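Local coordinates for mandelate racemase/muconate lactonizing enzyme-like protein (PDB 3CYJ) that is an enolase-superfamily protein of unknown function that binds a sodium ion in its barrel domain, at residues Thr20-Ser25 / Thr141-Arg146; Tyr135-Phe140 / Arg162-Val167; Asp32-Ile37 / His320-Val325; Val189-Asp194 / Ala215-Leu220. One frame throughout, in Å; residues are numbered along the deposited sequence.

In the fold
Contacts 2 and 4 lie in the wall of the barrel domain. Contacts 1 and 3 join that barrel to the N-terminal domain. Contacts 2 and 4 share a sheet through strands 162-166 and 190-194, with centres about 9 Å apart. Contact 4 supplies D194 to the sodium ion, and the side chain of K166 in contact 2 comes within about 5 Å of it. The centre of contact 1 is about 12 Å from that of contact 2, and F140 packs against S25 and E24. Contact 3 meets contact 1 where H320 bonds D21, and meets contact 2 where H320 N probably bonds S137 O. Contacts 3 and 4 do not touch; their centres are about 24 Å apart.

Contact 1 of 4, residues Thr20-Ser25 / Thr141-Arg146; sequences TDYPES and TSYPLR
Y22 carries its ring anti to the backbone N (chi1 -169°), which sends it across to Y143 and P144. S142 instead holds OG between its backbone N and carbonyl carbon (chi1 59°), and this turns the hydroxyl to P23. S142 OG donates to P23 O at 2.6 Å, tilted somewhat from the carbonyl plane. Further along, S25 OG and T141 OG1 share a hydrogen bond of 2.8 Å whose direction is not settled. T141 N adds a backbone bond to S25 O (3.1 Å). The Y22 ring turns its edge to S142 O, with CE2 3.7 Å from that oxygen. The rings of Y22 and Y143 meet obliquely, their planes at 77°, and Y22 CD2 lies 3.7 Å from Y143 CD1. Y22 OH reaches the ring of P144, at 3.3 Å from CD. P144 is the N-cap residue of helix 145-157. Y143 OH donates to a water at 2.5 Å, which lies in the plane of the tyrosine ring. That water donates to D21 OD1 and E24 OE2, so one tyrosine is linked to two carboxylates of the other segment. D21 OD1 is also bonded by H320, and F140 meets Y143 edge-to-face. Here a corner of the N-terminal domain and the strand after it meet the loop after barrel strand 132-137, an arrangement consistent with the capping domain of enolase-superfamily proteins closing over the barrel mouth.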
loop_
_atom_site.group_PDB
_atom_site.type_symbol
_atom_site.label_atom_id
_atom_site.label_comp_id
_atom_site.label_asym_id
_atom_site.label_seq_id
_atom_site.Cartn_x
_atom_site.Cartn_y
_atom_site.Cartn_z
ATOM N N THR A 20 16.907 -45.313 -3.728
ATOM C CA THR A 20 17.210 -44.580 -4.944
ATOM C C THR A 20 18.273 -45.386 -5.702
ATOM O O THR A 20 19.010 -46.175 -5.093
ATOM C CB THR A 20 17.742 -43.142 -4.633
ATOM O OG1 THR A 20 18.815 -43.209 -3.675
ATOM C CG2 THR A 20 16.639 -42.284 -3.982
ATOM N N ASP A 21 18.372 -45.192 -7.017
ATOM C CA ASP A 21 19.373 -45.909 -7.792
ATOM C C ASP A 21 20.794 -45.293 -7.688
ATOM O O ASP A 21 21.740 -45.798 -8.271
ATOM C CB ASP A 21 18.900 -46.132 -9.247
ATOM C CG ASP A 21 18.617 -44.812 -10.002
ATOM O OD1 ASP A 21 18.814 -43.724 -9.429
ATOM O OD2 ASP A 21 18.196 -44.860 -11.182
ATOM N N TYR A 22 20.943 -44.203 -6.938
ATOM C CA TYR A 22 22.249 -43.566 -6.726
ATOM C C TYR A 22 22.027 -42.694 -5.494
ATOM O O TYR A 22 20.870 -42.373 -5.178
ATOM C CB TYR A 22 22.615 -42.699 -7.940
ATOM C CG TYR A 22 24.045 -42.195 -7.970
ATOM C CD1 TYR A 22 25.096 -43.033 -8.374
ATOM C CD2 TYR A 22 24.352 -40.866 -7.626
ATOM C CE1 TYR A 22 26.447 -42.571 -8.414
ATOM C CE2 TYR A 22 25.698 -40.392 -7.672
ATOM C CZ TYR A 22 26.735 -41.263 -8.061
ATOM O OH TYR A 22 28.039 -40.805 -8.098
ATOM N N PRO A 23 23.100 -42.327 -4.756
ATOM C CA PRO A 23 22.832 -41.339 -3.658
ATOM C C PRO A 23 22.335 -39.984 -4.240
ATOM O O PRO A 23 22.915 -39.488 -5.221
ATOM C CB PRO A 23 24.207 -41.121 -2.989
ATOM C CG PRO A 23 25.196 -42.047 -3.665
ATOM C CD PRO A 23 24.500 -42.792 -4.803
ATOM N N GLU A 24 21.302 -39.386 -3.655
ATOM C CA GLU A 24 20.727 -38.178 -4.267
ATOM C C GLU A 24 20.729 -36.981 -3.326
ATOM O O GLU A 24 20.610 -37.116 -2.112
ATOM C CB GLU A 24 19.305 -38.463 -4.787
ATOM C CG GLU A 24 19.260 -39.436 -6.003
ATOM C CD GLU A 24 17.842 -39.740 -6.446
ATOM O OE1 GLU A 24 16.910 -39.103 -5.925
ATOM O OE2 GLU A 24 17.612 -40.598 -7.315
ATOM N N SER A 25 20.853 -35.786 -3.888
ATOM C CA SER A 25 20.823 -34.607 -3.036
ATOM C C SER A 25 20.355 -33.406 -3.851
ATOM O O SER A 25 20.309 -33.443 -5.089
ATOM C CB SER A 25 22.190 -34.355 -2.433
ATOM O OG SER A 25 23.088 -33.984 -3.472
ATOM N N THR A 141 22.416 -32.861 -7.257
ATOM C CA THR A 141 23.694 -32.244 -6.985
ATOM C C THR A 141 24.787 -33.262 -6.655
ATOM O O THR A 141 25.995 -32.956 -6.764
ATOM C CB THR A 141 23.585 -31.123 -5.906
ATOM O OG1 THR A 141 22.729 -31.578 -4.842
ATOM C CG2 THR A 141 23.018 -29.825 -6.532
ATOM N N SER A 142 24.375 -34.472 -6.285
ATOM C CA SER A 142 25.335 -35.554 -6.072
ATOM C C SER A 142 25.866 -36.191 -7.378
ATOM O O SER A 142 26.877 -36.891 -7.342
ATOM C CB SER A 142 24.684 -36.666 -5.253
ATOM O OG SER A 142 23.562 -37.122 -5.970
ATOM N N TYR A 143 25.165 -36.022 -8.500
ATOM C CA TYR A 143 25.608 -36.638 -9.759
ATOM C C TYR A 143 26.955 -36.097 -10.247
ATOM O O TYR A 143 27.134 -34.864 -10.403
ATOM C CB TYR A 143 24.608 -36.379 -10.873
ATOM C CG TYR A 143 23.381 -37.242 -10.847
ATOM C CD1 TYR A 143 23.146 -38.132 -9.814
ATOM C CD2 TYR A 143 22.424 -37.132 -11.842
ATOM C CE1 TYR A 143 21.982 -38.933 -9.798
ATOM C CE2 TYR A 143 21.291 -37.913 -11.836
ATOM C CZ TYR A 143 21.065 -38.799 -10.815
ATOM O OH TYR A 143 19.892 -39.559 -10.842
ATOM N N PRO A 144 27.897 -37.001 -10.563
ATOM C CA PRO A 144 29.035 -36.453 -11.320
ATOM C C PRO A 144 28.534 -35.978 -12.684
ATOM O O PRO A 144 27.452 -36.367 -13.095
ATOM C CB PRO A 144 29.999 -37.661 -11.456
ATOM C CG PRO A 144 29.497 -38.700 -10.422
ATOM C CD PRO A 144 27.988 -38.456 -10.358
ATOM N N LEU A 145 29.333 -35.157 -13.365
ATOM C CA LEU A 145 28.977 -34.499 -14.644
ATOM C C LEU A 145 28.442 -35.413 -15.772
ATOM O O LEU A 145 27.453 -35.083 -16.434
ATOM C CB LEU A 145 30.216 -33.791 -15.155
ATOM C CG LEU A 145 30.482 -32.304 -15.023
ATOM C CD1 LEU A 145 29.541 -31.595 -14.073
ATOM C CD2 LEU A 145 31.929 -32.116 -14.634
ATOM N N ARG A 146 29.095 -36.566 -15.961
ATOM C CA ARG A 146 28.709 -37.587 -16.956
ATOM C C ARG A 146 27.328 -38.127 -16.676
ATOM O O ARG A 146 26.519 -38.286 -17.595
ATOM C CB ARG A 146 29.728 -38.775 -17.025
HETATM O O HOH W 1 19.659 -41.126 -8.901
#

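Contact 2 of 4, residues Tyr135-Phe140 / Arg162-Val167; sequences YGSGGF and RVKMKV
K164 N bonds G136 O at 2.8 Å, nearly along the C=O axis, and G136 N bonds R162 O at 3.0 Å. The two strands run parallel. They are consecutive strands of the TIM-type barrel, joined by helix 145-157 in a beta-alpha-beta unit. G138 N continues the ladder to K164 O. The chain then leaves the strand, and G139, with phi at 68°, turns its carbonyl so that G139 O takes K166 N at 2.9 Å. This donor sits well above the carbonyl plane. M165 packs on that turn, with its CB 4.0 Å from G139 CA.

K164 and S137 project from the same face of the sheet. The K164 chain passes obliquely beside the Y135 ring, with CB 3.5 Å from CE1. It bends at chi3 (78°), which brings NZ into the plane of the ring at its edge. There K164 NZ donates to Y135 OH at 3.1 Å. E221 and E317 both form salt bridges with the same NZ, and E317 also takes a bond from S137 OG. E221 is a ligand of the sodium ion, so K164 stands in the second shell of that site. K166 lies alongside F140, pointing the same way, with CG 3.7 Å from F140 CA. Its NZ bonds D194 OD2, another sodium ligand. K166 NZ also donates to a water at 2.9 Å, and that water donates to both S137 OG and G138 O.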
loop_
_atom_site.group_PDB
_atom_site.type_symbol
_atom_site.label_atom_id
_atom_site.label_comp_id
_atom_site.label_asym_id
_atom_site.label_seq_id
_atom_site.Cartn_x
_atom_site.Cartn_y
_atom_site.Cartn_z
ATOM N N TYR A 135 7.929 -32.345 -17.977
ATOM C CA TYR A 135 9.372 -32.174 -18.090
ATOM C C TYR A 135 10.049 -33.289 -17.299
ATOM O O TYR A 135 9.538 -33.706 -16.244
ATOM C CB TYR A 135 9.820 -30.785 -17.613
ATOM C CG TYR A 135 9.581 -30.472 -16.153
ATOM C CD1 TYR A 135 10.575 -30.691 -15.204
ATOM C CD2 TYR A 135 8.377 -29.883 -15.734
ATOM C CE1 TYR A 135 10.401 -30.375 -13.883
ATOM C CE2 TYR A 135 8.169 -29.561 -14.396
ATOM C CZ TYR A 135 9.196 -29.798 -13.487
ATOM O OH TYR A 135 9.010 -29.477 -12.184
ATOM N N GLY A 136 11.177 -33.774 -17.821
ATOM C CA GLY A 136 11.996 -34.729 -17.113
ATOM C C GLY A 136 12.744 -34.037 -15.982
ATOM O O GLY A 136 13.395 -33.017 -16.189
ATOM N N SER A 137 12.669 -34.588 -14.770
ATOM C CA SER A 137 13.208 -33.873 -13.598
ATOM C C SER A 137 14.163 -34.775 -12.737
ATOM O O SER A 137 13.748 -35.799 -12.244
ATOM C CB SER A 137 12.046 -33.327 -12.765
ATOM O OG SER A 137 12.533 -32.746 -11.555
ATOM N N GLY A 138 15.430 -34.388 -12.613
ATOM C CA GLY A 138 16.416 -35.105 -11.825
ATOM C C GLY A 138 17.623 -34.208 -11.616
ATOM O O GLY A 138 17.495 -33.093 -11.046
ATOM N N GLY A 139 18.799 -34.646 -12.066
ATOM C CA GLY A 139 19.972 -33.754 -12.157
ATOM C C GLY A 139 20.449 -33.358 -10.776
ATOM O O GLY A 139 20.858 -32.192 -10.551
ATOM N N PHE A 140 20.406 -34.331 -9.864
ATOM C CA PHE A 140 20.770 -34.117 -8.469
ATOM C C PHE A 140 22.199 -33.612 -8.336
ATOM O O PHE A 140 23.067 -33.889 -9.208
ATOM C CB PHE A 140 20.513 -35.376 -7.641
ATOM C CG PHE A 140 19.145 -35.905 -7.832
ATOM C CD1 PHE A 140 18.061 -35.295 -7.197
ATOM C CD2 PHE A 140 18.906 -36.942 -8.741
ATOM C CE1 PHE A 140 16.751 -35.753 -7.451
ATOM C CE2 PHE A 140 17.615 -37.422 -8.992
ATOM C CZ PHE A 140 16.527 -36.836 -8.344
ATOM N N ARG A 162 11.847 -30.566 -22.372
ATOM C CA ARG A 162 12.034 -29.779 -21.155
ATOM C C ARG A 162 12.657 -30.652 -20.080
ATOM O O ARG A 162 12.173 -31.740 -19.779
ATOM C CB ARG A 162 10.698 -29.260 -20.634
ATOM C CG ARG A 162 10.000 -28.269 -21.545
ATOM C CD ARG A 162 8.440 -28.202 -21.305
ATOM N NE ARG A 162 7.809 -29.531 -21.430
ATOM C CZ ARG A 162 7.158 -29.955 -22.514
ATOM N NH1 ARG A 162 7.057 -29.159 -23.574
ATOM N NH2 ARG A 162 6.614 -31.173 -22.555
ATOM N N VAL A 163 13.742 -30.171 -19.500
ATOM C CA VAL A 163 14.385 -30.901 -18.431
ATOM C C VAL A 163 14.722 -29.984 -17.259
ATOM O O VAL A 163 15.114 -28.788 -17.477
ATOM C CB VAL A 163 15.669 -31.681 -18.890
ATOM C CG1 VAL A 163 15.327 -32.799 -19.891
ATOM C CG2 VAL A 163 16.744 -30.752 -19.391
ATOM N N LYS A 164 14.589 -30.544 -16.038
ATOM C CA LYS A 164 15.022 -29.845 -14.806
ATOM C C LYS A 164 16.166 -30.519 -14.032
ATOM O O LYS A 164 16.224 -31.733 -13.899
ATOM C CB LYS A 164 13.806 -29.548 -13.868
ATOM C CG LYS A 164 14.049 -28.500 -12.746
ATOM C CD LYS A 164 12.726 -28.226 -11.913
ATOM C CE LYS A 164 12.506 -29.379 -10.910
ATOM N NZ LYS A 164 11.262 -29.340 -10.126
ATOM N N MET A 165 17.075 -29.704 -13.520
ATOM C CA MET A 165 18.215 -30.155 -12.704
ATOM C C MET A 165 18.322 -29.345 -11.363
ATOM O O MET A 165 17.733 -28.269 -11.215
ATOM C CB MET A 165 19.525 -30.067 -13.505
ATOM C CG MET A 165 19.857 -28.689 -14.084
ATOM S SD MET A 165 21.539 -28.442 -14.816
ATOM C CE MET A 165 22.649 -28.713 -13.427
ATOM N N LYS A 166 19.061 -29.884 -10.395
ATOM C CA LYS A 166 19.345 -29.195 -9.150
ATOM C C LYS A 166 20.597 -28.325 -9.204
ATOM O O LYS A 166 21.589 -28.654 -9.857
ATOM C CB LYS A 166 19.483 -30.215 -8.025
ATOM C CG LYS A 166 18.378 -31.281 -7.955
ATOM C CD LYS A 166 17.017 -30.655 -7.811
ATOM C CE LYS A 166 16.081 -31.585 -7.079
ATOM N NZ LYS A 166 14.690 -31.222 -7.393
ATOM N N VAL A 167 20.533 -27.189 -8.513
ATOM C CA VAL A 167 21.669 -26.273 -8.351
ATOM C C VAL A 167 21.702 -25.810 -6.901
ATOM O O VAL A 167 20.718 -25.944 -6.160
ATOM C CB VAL A 167 21.524 -24.940 -9.212
ATOM C CG1 VAL A 167 21.719 -25.203 -10.661
ATOM C CG2 VAL A 167 20.161 -24.236 -8.910
HETATM O O HOH W 2 14.866 -31.987 -10.194
#

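Contact 3 of 4, residues Asp32-Ile37 / His320-Val325; sequences DSTTMI and HDHARV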
loop_
_atom_site.group_PDB
_atom_site.type_symbol
_atom_site.label_atom_id
_atom_site.label_comp_id
_atom_site.label_asym_id
_atom_site.label_seq_id
_atom_site.Cartn_x
_atom_site.Cartn_y
_atom_site.Cartn_z
ATOM N N ASP A 32 18.531 -41.293 0.166
ATOM C CA ASP A 32 18.959 -42.459 -0.589
ATOM C C ASP A 32 17.834 -43.477 -0.660
ATOM O O ASP A 32 18.055 -44.666 -0.892
ATOM C CB ASP A 32 20.287 -43.059 -0.029
ATOM C CG ASP A 32 20.105 -43.752 1.362
ATOM O OD1 ASP A 32 18.977 -43.740 1.931
ATOM O OD2 ASP A 32 21.110 -44.330 1.884
ATOM N N SER A 33 16.609 -42.995 -0.485
ATOM C CA SER A 33 15.410 -43.842 -0.627
ATOM C C SER A 33 14.113 -43.036 -0.639
ATOM O O SER A 33 14.104 -41.868 -0.302
ATOM C CB SER A 33 15.323 -44.894 0.494
ATOM O OG SER A 33 14.995 -44.302 1.720
ATOM N N THR A 34 13.026 -43.698 -0.994
ATOM C CA THR A 34 11.691 -43.087 -1.076
ATOM C C THR A 34 10.682 -43.962 -0.377
ATOM O O THR A 34 10.683 -45.162 -0.577
ATOM C CB THR A 34 11.196 -43.010 -2.554
ATOM O OG1 THR A 34 12.154 -42.307 -3.341
ATOM C CG2 THR A 34 9.816 -42.317 -2.661
ATOM N N THR A 35 9.790 -43.354 0.396
ATOM C CA THR A 35 8.705 -44.085 1.000
ATOM C C THR A 35 7.354 -43.661 0.390
ATOM O O THR A 35 6.991 -42.489 0.435
ATOM C CB THR A 35 8.704 -43.913 2.516
ATOM O OG1 THR A 35 9.935 -44.430 3.044
ATOM C CG2 THR A 35 7.558 -44.651 3.107
ATOM N N MET A 36 6.646 -44.631 -0.200
ATOM C CA MET A 36 5.303 -44.466 -0.641
ATOM C C MET A 36 4.303 -45.011 0.365
ATOM O O MET A 36 4.420 -46.144 0.827
ATOM C CB MET A 36 5.105 -45.133 -2.011
ATOM C CG MET A 36 3.721 -44.899 -2.622
ATOM S SD MET A 36 3.311 -46.099 -3.981
ATOM C CE MET A 36 4.299 -45.427 -5.233
ATOM N N ILE A 37 3.296 -44.217 0.708
ATOM C CA ILE A 37 2.249 -44.735 1.555
ATOM C C ILE A 37 1.043 -44.972 0.661
ATOM O O ILE A 37 0.667 -44.084 -0.091
ATOM C CB ILE A 37 1.928 -43.798 2.759
ATOM C CG1 ILE A 37 3.194 -43.550 3.608
ATOM C CG2 ILE A 37 0.796 -44.379 3.603
ATOM C CD1 ILE A 37 4.103 -42.416 3.066
ATOM N N HIS A 320 12.208 -38.171 -11.432
ATOM C CA HIS A 320 12.965 -39.430 -11.486
ATOM C C HIS A 320 12.599 -40.395 -10.373
ATOM O O HIS A 320 12.068 -41.467 -10.638
ATOM C CB HIS A 320 14.484 -39.169 -11.475
ATOM C CG HIS A 320 15.309 -40.414 -11.310
ATOM N ND1 HIS A 320 15.389 -41.400 -12.282
ATOM C CD2 HIS A 320 16.084 -40.839 -10.280
ATOM C CE1 HIS A 320 16.158 -42.383 -11.842
ATOM N NE2 HIS A 320 16.606 -42.057 -10.640
ATOM N N ASP A 321 12.846 -40.037 -9.112
ATOM C CA ASP A 321 12.552 -40.967 -7.998
ATOM C C ASP A 321 11.203 -41.635 -8.148
ATOM O O ASP A 321 11.051 -42.840 -7.905
ATOM C CB ASP A 321 12.584 -40.282 -6.649
ATOM C CG ASP A 321 13.948 -39.700 -6.299
ATOM O OD1 ASP A 321 14.834 -39.635 -7.159
ATOM O OD2 ASP A 321 14.160 -39.275 -5.141
ATOM N N HIS A 322 10.211 -40.836 -8.548
ATOM C CA HIS A 322 8.832 -41.249 -8.476
ATOM C C HIS A 322 8.423 -42.053 -9.651
ATOM O O HIS A 322 7.742 -43.077 -9.475
ATOM C CB HIS A 322 7.908 -40.045 -8.312
ATOM C CG HIS A 322 8.077 -39.371 -6.999
ATOM N ND1 HIS A 322 7.417 -38.208 -6.664
ATOM C CD2 HIS A 322 8.856 -39.695 -5.933
ATOM C CE1 HIS A 322 7.768 -37.850 -5.441
ATOM N NE2 HIS A 322 8.642 -38.736 -4.977
ATOM N N ALA A 323 8.757 -41.576 -10.845
ATOM C CA ALA A 323 8.590 -42.367 -12.055
ATOM C C ALA A 323 9.143 -43.800 -11.830
ATOM O O ALA A 323 8.443 -44.799 -12.019
ATOM C CB ALA A 323 9.296 -41.699 -13.223
ATOM N N ARG A 324 10.375 -43.880 -11.367
ATOM C CA ARG A 324 11.028 -45.174 -11.124
ATOM C C ARG A 324 10.291 -46.034 -10.088
ATOM O O ARG A 324 10.001 -47.186 -10.335
ATOM C CB ARG A 324 12.479 -44.937 -10.705
ATOM C CG ARG A 324 13.261 -46.172 -10.254
ATOM C CD ARG A 324 14.721 -45.741 -9.915
ATOM N NE ARG A 324 15.523 -46.886 -9.517
ATOM C CZ ARG A 324 15.637 -47.326 -8.270
ATOM N NH1 ARG A 324 15.037 -46.684 -7.271
ATOM N NH2 ARG A 324 16.358 -48.415 -8.028
ATOM N N VAL A 325 9.962 -45.477 -8.929
ATOM C CA VAL A 325 9.178 -46.207 -7.914
ATOM C C VAL A 325 7.794 -46.633 -8.439
ATOM O O VAL A 325 7.286 -47.681 -8.073
ATOM C CB VAL A 325 9.036 -45.344 -6.620
ATOM C CG1 VAL A 325 7.854 -45.793 -5.702
ATOM C CG2 VAL A 325 10.350 -45.305 -5.855
#
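T34 and M36 face the helix from strand 33-37, whose axis passes 9.6 Å from that of helix 320-325 at an angle of 60°. S33 and T35 point the other way, and T35 OG1 bonds T17 on the neighbouring strand. V325 meets both strand residues. Its two methyls divide the work: CG1 touches M36 CE at 3.6 Å, and CG2 lies 4.1 Å from T34 CB. M36 reaches this point because its CG is anti to the backbone N (chi1 -175°), with a bend at chi3 that turns the methyl to the valine. The M36 and V325 side chains run alongside one another with opposite headings. T34 passes D321 at a slant, with OG1 3.9 Å from D321 CB, while its methyl CG2 approaches H322 CD2 obliquely at 4.3 Å.

No hydrogen bond spans the two segments. The strand belongs to the antiparallel sheet of the N-terminal domain. The helix follows barrel strand 313-319, the last in chain order of the eight parallel barrel strands. The contact therefore packs the sheet of one domain on a helix of the other. Polar groups near it are held from outside. D321 OD2 accepts from W31 NE1. H322 ND1 bonds A299 N. The H322 ring is stacked on Y53 and meets F319 edge-to-face. Y53 also touches T34, M36 and V325.

Contact 4 of 4, residues Val189-Asp194 / Ala215-Leu220; sequences VELMVD and AGISYL. With NA (sodium ion), chain E.
V193 N donates to Y219 O at 2.9 Å, and S218 N donates to L191 O at 3.1 Å with an N-H...O angle of 161°. L191 N is satisfied differently: it donates a hydrogen bond to a water at 2.9 Å. The same water donates to G216 O and lies 2.5 Å from S218 OG. It thus joins the start of strand 190-194 to the turn before strand 219-221. M192 bonds through its backbone to V163 and M165 on the other neighbouring strand, and V193 has a further backbone bond to E221. The carbonyls of V189 and A215 are both taken by R182, through NH1 and NH2 respectively.

The segments belong to a beta-alpha-beta unit of the TIM-type barrel, with helix 201-215 between the two parallel strands. G216, with positive phi, is the first residue past that helix. On one face M192 bends at chi3 (64°) and lays CE over the centre of the Y219 ring. This is a CH-pi contact, with CE 3.5 Å from the ring centroid and only 6° off the normal. M192 SD stands farther off above the same ring in a Met-aromatic contact. Y219 OH bonds Q268. On the other face V193 CG2 rests against L220 CD1 at 3.7 Å; I217 CD1 also touches it, at 3.9 Å. D194 ends its strand at the metal. Its OD2 binds the sodium ion at 2.5 Å, while OD1 takes N196 N. E221 and E222 are the other protein ligands of the ion.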
loop_
_atom_site.group_PDB
_atom_site.type_symbol
_atom_site.label_atom_id
_atom_site.label_comp_id
_atom_site.label_asym_id
_atom_site.label_seq_id
_atom_site.Cartn_x
_atom_site.Cartn_y
_atom_site.Cartn_z
ATOM N N VAL A 189 16.223 -27.648 -26.304
ATOM C CA VAL A 189 15.602 -28.196 -25.112
ATOM C C VAL A 189 15.636 -27.118 -24.006
ATOM O O VAL A 189 16.663 -26.478 -23.759
ATOM C CB VAL A 189 16.333 -29.485 -24.677
ATOM C CG1 VAL A 189 15.863 -29.956 -23.316
ATOM C CG2 VAL A 189 16.186 -30.588 -25.736
ATOM N N GLU A 190 14.492 -26.886 -23.391
ATOM C CA GLU A 190 14.389 -25.952 -22.288
ATOM C C GLU A 190 15.118 -26.468 -21.048
ATOM O O GLU A 190 14.909 -27.616 -20.617
ATOM C CB GLU A 190 12.900 -25.708 -21.974
ATOM C CG GLU A 190 12.638 -24.544 -21.032
ATOM C CD GLU A 190 11.226 -24.581 -20.409
ATOM O OE1 GLU A 190 10.278 -24.979 -21.168
ATOM O OE2 GLU A 190 11.084 -24.185 -19.186
ATOM N N LEU A 191 15.999 -25.644 -20.493
ATOM C CA LEU A 191 16.702 -26.066 -19.279
ATOM C C LEU A 191 16.199 -25.338 -18.030
ATOM O O LEU A 191 16.287 -24.125 -17.957
ATOM C CB LEU A 191 18.231 -25.936 -19.417
ATOM C CG LEU A 191 19.099 -26.393 -18.236
ATOM C CD1 LEU A 191 18.927 -27.902 -17.830
ATOM C CD2 LEU A 191 20.557 -26.014 -18.427
ATOM N N MET A 192 15.709 -26.097 -17.041
ATOM C CA MET A 192 15.090 -25.558 -15.858
ATOM C C MET A 192 15.957 -25.902 -14.645
ATOM O O MET A 192 16.529 -26.988 -14.577
ATOM C CB MET A 192 13.713 -26.230 -15.700
ATOM C CG MET A 192 12.766 -26.229 -16.992
ATOM S SD MET A 192 11.445 -27.430 -16.945
ATOM C CE MET A 192 10.530 -26.789 -15.535
ATOM N N VAL A 193 16.067 -24.986 -13.675
ATOM C CA VAL A 193 16.824 -25.280 -12.427
ATOM C C VAL A 193 15.970 -25.197 -11.147
ATOM O O VAL A 193 14.989 -24.453 -11.076
ATOM C CB VAL A 193 18.171 -24.480 -12.296
ATOM C CG1 VAL A 193 19.147 -24.754 -13.538
ATOM C CG2 VAL A 193 17.929 -22.991 -12.067
ATOM N N ASP A 194 16.363 -25.969 -10.139
ATOM C CA ASP A 194 15.677 -25.994 -8.880
ATOM C C ASP A 194 16.726 -25.835 -7.780
ATOM O O ASP A 194 17.665 -26.614 -7.722
ATOM C CB ASP A 194 14.873 -27.288 -8.745
ATOM C CG ASP A 194 14.053 -27.352 -7.449
ATOM O OD1 ASP A 194 14.068 -26.433 -6.566
ATOM O OD2 ASP A 194 13.408 -28.388 -7.260
ATOM N N ALA A 215 23.950 -20.568 -19.460
ATOM C CA ALA A 215 23.312 -21.709 -20.147
ATOM C C ALA A 215 21.931 -21.429 -20.630
ATOM O O ALA A 215 21.237 -22.364 -21.019
ATOM C CB ALA A 215 23.285 -22.981 -19.288
ATOM N N GLY A 216 21.497 -20.180 -20.602
ATOM C CA GLY A 216 20.181 -19.865 -21.157
ATOM C C GLY A 216 18.979 -20.516 -20.454
ATOM O O GLY A 216 18.042 -21.005 -21.114
ATOM N N ILE A 217 18.969 -20.521 -19.122
ATOM C CA ILE A 217 17.856 -21.178 -18.401
ATOM C C ILE A 217 16.525 -20.410 -18.514
ATOM O O ILE A 217 16.493 -19.175 -18.718
ATOM C CB ILE A 217 18.184 -21.422 -16.899
ATOM C CG1 ILE A 217 18.296 -20.067 -16.161
ATOM C CG2 ILE A 217 19.476 -22.344 -16.753
ATOM C CD1 ILE A 217 18.014 -20.131 -14.658
ATOM N N SER A 218 15.426 -21.147 -18.329
ATOM C CA SER A 218 14.106 -20.564 -18.481
ATOM C C SER A 218 13.274 -20.632 -17.232
ATOM O O SER A 218 12.108 -20.203 -17.237
ATOM C CB SER A 218 13.337 -21.351 -19.565
ATOM O OG SER A 218 14.198 -21.507 -20.668
ATOM N N TYR A 219 13.831 -21.192 -16.168
ATOM C CA TYR A 219 12.985 -21.551 -15.013
ATOM C C TYR A 219 13.870 -21.661 -13.807
ATOM O O TYR A 219 14.896 -22.345 -13.835
ATOM C CB TYR A 219 12.355 -22.895 -15.287
ATOM C CG TYR A 219 11.239 -23.389 -14.361
ATOM C CD1 TYR A 219 9.911 -23.180 -14.713
ATOM C CD2 TYR A 219 11.501 -24.208 -13.228
ATOM C CE1 TYR A 219 8.863 -23.663 -13.941
ATOM C CE2 TYR A 219 10.444 -24.729 -12.449
ATOM C CZ TYR A 219 9.135 -24.447 -12.828
ATOM O OH TYR A 219 8.023 -24.899 -12.132
ATOM N N LEU A 220 13.489 -20.946 -12.748
ATOM C CA LEU A 220 14.246 -20.953 -11.505
ATOM C C LEU A 220 13.262 -21.260 -10.379
ATOM O O LEU A 220 12.490 -20.406 -9.998
ATOM C CB LEU A 220 14.981 -19.609 -11.269
ATOM C CG LEU A 220 15.680 -19.456 -9.887
ATOM C CD1 LEU A 220 16.521 -20.727 -9.522
ATOM C CD2 LEU A 220 16.519 -18.204 -9.764
HETATM NA NA NA E . 11.650 -28.074 -5.567
HETATM O O HOH W 3 16.023 -22.999 -21.577
#